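Local coordinates for cytosolic protein (Streptococcus thermophilus, PDB 2QZI) that is of unknown function but belongs to the DUF1827 family and folds into an antiparallel beta-sheet flanked by helices, at residues V66-E69 against F70-R74. Sequence-based numbering, arbitrary orientation.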
loop_
_atom_site.group_PDB
_atom_site.type_symbol
_atom_site.label_atom_id
_atom_site.label_comp_id
_atom_site.label_asym_id
_atom_site.label_seq_id
_atom_site.Cartn_x
_atom_site.Cartn_y
_atom_site.Cartn_z
ATOM N N VAL A 66 4.411 9.779 -5.398
ATOM C CA VAL A 66 4.341 8.958 -6.594
ATOM C C VAL A 66 3.644 7.621 -6.303
ATOM O O VAL A 66 2.822 7.149 -7.085
ATOM C CB VAL A 66 5.748 8.770 -7.212
ATOM C CG1 VAL A 66 5.784 7.670 -8.268
ATOM C CG2 VAL A 66 6.244 10.088 -7.815
ATOM N N ILE A 67 3.928 7.031 -5.149
ATOM C CA ILE A 67 3.367 5.710 -4.836
ATOM C C ILE A 67 1.887 5.823 -4.533
ATOM O O ILE A 67 1.064 4.993 -4.971
ATOM C CB ILE A 67 4.118 5.014 -3.672
ATOM C CG1 ILE A 67 5.549 4.536 -4.171
ATOM C CG2 ILE A 67 3.335 3.785 -3.187
ATOM C CD1 ILE A 67 6.468 4.292 -2.996
ATOM N N ARG A 68 1.577 6.874 -3.804
ATOM C CA ARG A 68 0.200 7.107 -3.393
ATOM C C ARG A 68 -0.642 7.412 -4.619
ATOM O O ARG A 68 -1.757 6.882 -4.724
ATOM C CB ARG A 68 0.079 8.245 -2.368
ATOM C CG ARG A 68 -1.353 8.397 -1.838
ATOM C CD ARG A 68 -1.626 9.780 -1.181
ATOM N NE ARG A 68 -1.557 9.743 0.272
ATOM C CZ ARG A 68 -0.681 10.417 1.036
ATOM N NH1 ARG A 68 -0.754 10.292 2.357
ATOM N NH2 ARG A 68 0.274 11.191 0.485
ATOM N N GLU A 69 -0.124 8.247 -5.537
ATOM C CA GLU A 69 -0.937 8.650 -6.662
ATOM C C GLU A 69 -1.080 7.496 -7.686
ATOM O O GLU A 69 -2.088 7.450 -8.408
ATOM C CB GLU A 69 -0.410 9.939 -7.309
ATOM C CG GLU A 69 -0.711 11.248 -6.490
ATOM C CD GLU A 69 -2.234 11.491 -6.158
ATOM O OE1 GLU A 69 -2.566 11.798 -4.961
ATOM O OE2 GLU A 69 -3.084 11.361 -7.088
ATOM N N PHE A 70 -0.096 6.587 -7.744
ATOM C CA PHE A 70 -0.191 5.360 -8.538
ATOM C C PHE A 70 -1.346 4.471 -8.068
ATOM O O PHE A 70 -2.144 4.012 -8.867
ATOM C CB PHE A 70 1.116 4.558 -8.467
ATOM C CG PHE A 70 1.084 3.244 -9.282
ATOM C CD1 PHE A 70 1.406 3.233 -10.638
ATOM C CD2 PHE A 70 0.721 2.044 -8.669
ATOM C CE1 PHE A 70 1.373 2.003 -11.379
ATOM C CE2 PHE A 70 0.633 0.835 -9.379
ATOM C CZ PHE A 70 0.984 0.807 -10.753
ATOM N N PHE A 71 -1.465 4.252 -6.764
ATOM C CA PHE A 71 -2.560 3.404 -6.224
ATOM C C PHE A 71 -3.914 4.048 -6.405
ATOM O O PHE A 71 -4.869 3.389 -6.814
ATOM C CB PHE A 71 -2.260 2.890 -4.805
ATOM C CG PHE A 71 -1.251 1.788 -4.822
ATOM C CD1 PHE A 71 -1.640 0.448 -4.995
ATOM C CD2 PHE A 71 0.102 2.092 -4.767
ATOM C CE1 PHE A 71 -0.637 -0.580 -5.127
ATOM C CE2 PHE A 71 1.093 1.076 -4.915
ATOM C CZ PHE A 71 0.717 -0.255 -5.078
ATOM N N LEU A 72 -3.959 5.351 -6.197
ATOM C CA LEU A 72 -5.206 6.102 -6.302
ATOM C C LEU A 72 -5.688 6.105 -7.733
ATOM O O LEU A 72 -6.870 6.103 -8.011
ATOM C CB LEU A 72 -5.020 7.541 -5.791
ATOM C CG LEU A 72 -5.096 7.652 -4.270
ATOM C CD1 LEU A 72 -4.714 9.057 -3.817
ATOM C CD2 LEU A 72 -6.532 7.245 -3.711
ATOM N N LYS A 73 -4.769 6.130 -8.658
ATOM C CA LYS A 73 -5.140 6.203 -10.044
ATOM C C LYS A 73 -5.500 4.826 -10.573
ATOM O O LYS A 73 -6.387 4.702 -11.418
ATOM C CB LYS A 73 -3.992 6.820 -10.866
ATOM C CG LYS A 73 -4.322 7.087 -12.308
ATOM C CD LYS A 73 -3.064 7.511 -13.054
ATOM C CE LYS A 73 -3.342 7.804 -14.540
ATOM N NZ LYS A 73 -4.508 8.723 -14.715
ATOM N N ARG A 74 -4.812 3.795 -10.094
ATOM C CA ARG A 74 -4.842 2.492 -10.758
ATOM C C ARG A 74 -5.584 1.373 -9.977
ATOM O O ARG A 74 -6.128 0.437 -10.590
ATOM C CB ARG A 74 -3.420 2.044 -11.138
ATOM C CG ARG A 74 -2.683 3.015 -12.027
ATOM C CD ARG A 74 -2.958 2.648 -13.472
ATOM N NE ARG A 74 -2.997 3.788 -14.387
ATOM C CZ ARG A 74 -2.295 3.861 -15.524
ATOM N NH1 ARG A 74 -1.489 2.851 -15.898
ATOM N NH2 ARG A 74 -2.403 4.938 -16.305
#
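The carbonyl oxygen of Ile67 is approached twice by Phe71, one helical turn on. The backbone N of Phe71 donates a hydrogen bond to it at 3.2 Å, with an N-H...O angle of 160°, while ring atom CD2 of Phe71 comes edge-on to the same Ile67 O at 3.1 Å, the oxygen lying near the ring plane. That ring stands alongside the isoleucine: CG2 of Ile67, anti to its own backbone nitrogen, meets Phe71 CE2 at 3.9 Å, and both side chains point the same way. This is the i to i+4 pattern of an alpha-helix, here the last turns of helix 61-74, whose buried side lies against the antiparallel sheet. Ile67 reaches Leu6 and Ile52 there, and the Phe71 ring meets Tyr32 edge-to-face. One face of the Phe71 ring also receives CD2 of Phe70, offset toward the rim. Arg68 and Leu72 form a second pair of side chains lying side by side, CG of Arg68 4.0 Å from CD1 of Leu72; Leu72 also touches Phe99 of strand 94-100. In the arginine conformer described, NH2 forms a salt bridge with Glu65. Glu69 bends at chi2 (-56°) and slants across Leu72, its carboxylate oxygen OE1 in van der Waals contact with the leucine methyl CD1 at 3.7 Å. Lys73 N donates a hydrogen bond to Glu69 O at 3.0 Å.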